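Local coordinates for DUF1881 domain-containing protein (Neurospora crassa, PDB 5Z6D) that is of unknown function but joins a betagamma-crystallin domain to an Ig-like domain, whose interface renders the calcium-binding site inoperative, at residues 27-38 / 74-85. The protein carries 1 engineered substitution. Sequence-based numbering, arbitrary orientation.
Sequences VGQDVSVPGSLN and ISDIGGLSRFRV
Asp30 sets its carboxylate anti to the backbone N (chi1 -174°), on the sheet face where Arg82, extended as far as NE, and Arg84, bent at chi3 (-58°), converge on it. Arg82 grips side-on: NE reaches the syn lone pair of Asp30 OD1 at 2.8 Å, while NH2 meets Asp30 OD2 from above the carboxylate plane. Arg84 turns both NE and NH2 onto Asp30 OD2, each at 3.1 Å, so three N-H groups share one oxygen; the two guanidinium planes stand about 50° from the carboxylate. With an alanine in place of Asp30, both arginines would probably lose their shared counter-charge and be free to turn. Antiparallel strands 30-32 and 82-85 carry this network on one face. On the other, Val31 lays CB over the Phe83 ring in a CH-pi contact, 3.9 Å from its centroid; Leu37, from the later 3-10 turn, brings CD2 to the ring edge at Phe83 CD2 (3.6 Å), and Tyr25 and Phe12 add aromatic neighbours. The ladder runs from the hydrogen-bonded pair Val31-Phe83 through Val33 N to Ser81 O, where Ser81 and Arg82 make a classic beta bulge opposite Trp55. Beyond it, Leu37 N bonds Leu80 O at 2.8 Å, and Asn38 ND2 reaches Ile74 O at 2.7 Å from above the carbonyl plane. These links tie 37-38 to loop 74-81, whose Gly79 and Ser81 form, with Asp39 and Gln56, this protein's calcium site, unoccupied here; Ser81 OG bonds His57 and Gln56. Two cations around Asp30 would be expected to stabilise its ionised form; charge holds one face of the strand pair, apolar contact the other.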
loop_
_atom_site.group_PDB
_atom_site.type_symbol
_atom_site.label_atom_id
_atom_site.label_comp_id
_atom_site.label_asym_id
_atom_site.label_seq_id
_atom_site.Cartn_x
_atom_site.Cartn_y
_atom_site.Cartn_z
ATOM N N VAL A 27 -13.237 -4.541 12.500
ATOM C CA VAL A 27 -11.972 -3.822 12.560
ATOM C C VAL A 27 -10.947 -4.671 13.301
ATOM O O VAL A 27 -11.254 -5.253 14.354
ATOM C CB VAL A 27 -12.136 -2.468 13.235
ATOM C CG1 VAL A 27 -10.784 -1.878 13.584
ATOM C CG2 VAL A 27 -12.904 -1.526 12.300
ATOM N N GLY A 28 -9.746 -4.765 12.737
ATOM C CA GLY A 28 -8.727 -5.656 13.276
ATOM C C GLY A 28 -8.566 -6.979 12.538
ATOM O O GLY A 28 -7.571 -7.685 12.731
ATOM N N GLN A 29 -9.542 -7.364 11.728
ATOM C CA GLN A 29 -9.422 -8.610 10.986
ATOM C C GLN A 29 -8.582 -8.454 9.747
ATOM O O GLN A 29 -8.731 -7.503 8.972
ATOM C CB GLN A 29 -10.790 -9.175 10.592
ATOM C CG GLN A 29 -11.517 -9.865 11.747
ATOM C CD GLN A 29 -12.719 -10.654 11.267
ATOM O OE1 GLN A 29 -13.867 -10.225 11.429
ATOM N NE2 GLN A 29 -12.466 -11.796 10.658
ATOM N N ASP A 30 -7.694 -9.421 9.581
ATOM C CA ASP A 30 -6.803 -9.513 8.444
ATOM C C ASP A 30 -7.084 -10.857 7.805
ATOM O O ASP A 30 -6.947 -11.897 8.452
ATOM C CB ASP A 30 -5.355 -9.388 8.909
ATOM C CG ASP A 30 -4.361 -9.317 7.768
ATOM O OD1 ASP A 30 -4.407 -10.173 6.862
ATOM O OD2 ASP A 30 -3.512 -8.398 7.789
ATOM N N VAL A 31 -7.500 -10.834 6.546
ATOM C CA VAL A 31 -8.019 -12.014 5.879
ATOM C C VAL A 31 -7.309 -12.281 4.555
ATOM O O VAL A 31 -7.237 -11.406 3.683
ATOM C CB VAL A 31 -9.525 -11.876 5.605
ATOM C CG1 VAL A 31 -10.026 -13.074 4.817
ATOM C CG2 VAL A 31 -10.290 -11.698 6.914
ATOM N N SER A 32 -6.800 -13.493 4.408
ATOM C CA SER A 32 -6.174 -13.937 3.173
ATOM C C SER A 32 -6.941 -15.109 2.586
ATOM O O SER A 32 -7.338 -16.031 3.309
ATOM C CB SER A 32 -4.713 -14.334 3.427
ATOM O OG SER A 32 -3.914 -13.211 3.737
ATOM N N VAL A 33 -7.148 -15.068 1.276
ATOM C CA VAL A 33 -7.917 -16.085 0.573
ATOM C C VAL A 33 -7.009 -16.789 -0.426
ATOM O O VAL A 33 -5.995 -16.220 -0.852
ATOM C CB VAL A 33 -9.138 -15.461 -0.127
ATOM C CG1 VAL A 33 -9.979 -14.718 0.892
ATOM C CG2 VAL A 33 -8.697 -14.528 -1.245
ATOM N N PRO A 34 -7.347 -18.042 -0.784
ATOM C CA PRO A 34 -6.486 -18.851 -1.657
ATOM C C PRO A 34 -6.343 -18.296 -3.078
ATOM O O PRO A 34 -5.263 -18.386 -3.664
ATOM C CB PRO A 34 -7.192 -20.213 -1.680
ATOM C CG PRO A 34 -8.057 -20.223 -0.468
ATOM C CD PRO A 34 -8.494 -18.814 -0.274
ATOM N N GLY A 35 -7.414 -17.735 -3.628
ATOM C CA GLY A 35 -7.379 -17.238 -4.996
ATOM C C GLY A 35 -7.398 -15.726 -5.065
ATOM O O GLY A 35 -6.382 -15.066 -4.853
ATOM N N SER A 36 -8.560 -15.169 -5.378
ATOM C CA SER A 36 -8.749 -13.730 -5.276
ATOM C C SER A 36 -10.015 -13.473 -4.472
ATOM O O SER A 36 -10.836 -14.373 -4.288
ATOM C CB SER A 36 -8.842 -13.086 -6.656
ATOM O OG SER A 36 -10.095 -13.372 -7.243
ATOM N N LEU A 37 -10.175 -12.250 -3.990
ATOM C CA LEU A 37 -11.342 -11.911 -3.180
ATOM C C LEU A 37 -12.660 -12.102 -3.942
ATOM O O LEU A 37 -13.699 -12.395 -3.346
ATOM C CB LEU A 37 -11.217 -10.476 -2.682
ATOM C CG LEU A 37 -10.105 -10.313 -1.653
ATOM C CD1 LEU A 37 -9.934 -8.843 -1.295
ATOM C CD2 LEU A 37 -10.406 -11.140 -0.423
ATOM N N ASN A 38 -12.597 -11.964 -5.257
ATOM C CA ASN A 38 -13.784 -12.085 -6.106
ATOM C C ASN A 38 -14.316 -13.504 -6.282
ATOM O O ASN A 38 -15.371 -13.709 -6.885
ATOM C CB ASN A 38 -13.488 -11.500 -7.480
ATOM C CG ASN A 38 -13.129 -10.045 -7.412
ATOM O OD1 ASN A 38 -12.242 -9.580 -8.123
ATOM N ND2 ASN A 38 -13.809 -9.312 -6.537
ATOM N N ILE A 74 -17.305 -4.730 -6.722
ATOM C CA ILE A 74 -15.850 -4.903 -6.625
ATOM C C ILE A 74 -15.352 -6.115 -7.414
ATOM O O ILE A 74 -14.334 -6.717 -7.065
ATOM C CB ILE A 74 -15.386 -5.038 -5.155
ATOM C CG1 ILE A 74 -16.073 -6.216 -4.452
ATOM C CG2 ILE A 74 -15.643 -3.741 -4.407
ATOM C CD1 ILE A 74 -15.489 -6.519 -3.077
ATOM N N SER A 75 -16.056 -6.455 -8.486
ATOM C CA SER A 75 -15.717 -7.619 -9.299
ATOM C C SER A 75 -14.473 -7.429 -10.176
ATOM O O SER A 75 -13.954 -8.399 -10.729
ATOM C CB SER A 75 -16.900 -7.980 -10.186
ATOM O OG SER A 75 -17.177 -6.919 -11.088
ATOM N N ASP A 76 -14.009 -6.190 -10.315
ATOM C CA ASP A 76 -12.905 -5.875 -11.218
ATOM C C ASP A 76 -11.837 -5.060 -10.499
ATOM O O ASP A 76 -11.756 -3.845 -10.667
ATOM C CB ASP A 76 -13.428 -5.100 -12.435
ATOM C CG ASP A 76 -12.421 -5.034 -13.572
ATOM O OD1 ASP A 76 -11.227 -5.320 -13.345
ATOM O OD2 ASP A 76 -12.829 -4.684 -14.702
ATOM N N ILE A 77 -11.008 -5.724 -9.699
ATOM C CA ILE A 77 -10.104 -4.995 -8.820
ATOM C C ILE A 77 -8.689 -5.522 -8.932
ATOM O O ILE A 77 -7.823 -5.186 -8.125
ATOM C CB ILE A 77 -10.568 -5.095 -7.369
ATOM C CG1 ILE A 77 -10.766 -6.568 -6.999
ATOM C CG2 ILE A 77 -11.874 -4.331 -7.198
ATOM C CD1 ILE A 77 -11.032 -6.825 -5.505
ATOM N N GLY A 78 -8.455 -6.335 -9.957
ATOM C CA GLY A 78 -7.213 -7.073 -10.048
ATOM C C GLY A 78 -7.423 -8.341 -9.252
ATOM O O GLY A 78 -8.540 -8.638 -8.838
ATOM N N GLY A 79 -6.364 -9.095 -9.018
ATOM C CA GLY A 79 -6.549 -10.354 -8.330
ATOM C C GLY A 79 -6.320 -10.241 -6.840
ATOM O O GLY A 79 -5.760 -11.165 -6.255
ATOM N N LEU A 80 -6.736 -9.125 -6.230
ATOM C CA LEU A 80 -6.405 -8.865 -4.818
ATOM C C LEU A 80 -6.843 -10.041 -3.954
ATOM O O LEU A 80 -7.911 -10.614 -4.166
ATOM C CB LEU A 80 -7.054 -7.567 -4.327
ATOM C CG LEU A 80 -6.751 -6.307 -5.143
ATOM C CD1 LEU A 80 -7.183 -5.071 -4.377
ATOM C CD2 LEU A 80 -5.275 -6.213 -5.521
ATOM N N SER A 81 -6.001 -10.428 -3.003
ATOM C CA SER A 81 -6.210 -11.693 -2.313
ATOM C C SER A 81 -6.126 -11.563 -0.805
ATOM O O SER A 81 -6.259 -12.549 -0.090
ATOM C CB SER A 81 -5.185 -12.709 -2.788
ATOM O OG SER A 81 -3.884 -12.189 -2.594
ATOM N N ARG A 82 -5.927 -10.346 -0.310
ATOM C CA ARG A 82 -5.845 -10.149 1.128
ATOM C C ARG A 82 -6.496 -8.827 1.479
ATOM O O ARG A 82 -6.498 -7.920 0.659
ATOM C CB ARG A 82 -4.384 -10.176 1.584
ATOM C CG ARG A 82 -4.149 -9.914 3.064
ATOM C CD ARG A 82 -2.684 -10.169 3.414
ATOM N NE ARG A 82 -2.426 -9.975 4.836
ATOM C CZ ARG A 82 -1.210 -9.934 5.369
ATOM N NH1 ARG A 82 -0.145 -10.065 4.590
ATOM N NH2 ARG A 82 -1.063 -9.748 6.674
ATOM N N PHE A 83 -7.090 -8.722 2.663
ATOM C CA PHE A 83 -7.574 -7.420 3.105
ATOM C C PHE A 83 -7.487 -7.269 4.606
ATOM O O PHE A 83 -7.423 -8.250 5.333
ATOM C CB PHE A 83 -9.015 -7.151 2.627
ATOM C CG PHE A 83 -10.076 -8.054 3.238
ATOM C CD1 PHE A 83 -10.666 -7.744 4.461
ATOM C CD2 PHE A 83 -10.522 -9.184 2.556
ATOM C CE1 PHE A 83 -11.661 -8.553 5.011
ATOM C CE2 PHE A 83 -11.529 -9.997 3.095
ATOM C CZ PHE A 83 -12.092 -9.683 4.320
ATOM N N ARG A 84 -7.474 -6.024 5.057
ATOM C CA ARG A 84 -7.513 -5.726 6.475
ATOM C C ARG A 84 -8.621 -4.716 6.685
ATOM O O ARG A 84 -8.758 -3.751 5.924
ATOM C CB ARG A 84 -6.169 -5.187 6.992
ATOM C CG ARG A 84 -6.155 -4.993 8.502
ATOM C CD ARG A 84 -4.782 -4.548 9.021
ATOM N NE ARG A 84 -3.714 -5.484 8.681
ATOM C CZ ARG A 84 -2.436 -5.283 8.992
ATOM N NH1 ARG A 84 -2.085 -4.175 9.634
ATOM N NH2 ARG A 84 -1.511 -6.175 8.654
ATOM N N VAL A 85 -9.448 -4.966 7.687
ATOM C CA VAL A 85 -10.456 -4.008 8.088
ATOM C C VAL A 85 -9.852 -3.123 9.169
ATOM O O VAL A 85 -9.407 -3.624 10.219
ATOM C CB VAL A 85 -11.733 -4.685 8.620
ATOM C CG1 VAL A 85 -12.803 -3.635 8.883
ATOM C CG2 VAL A 85 -12.221 -5.778 7.648
#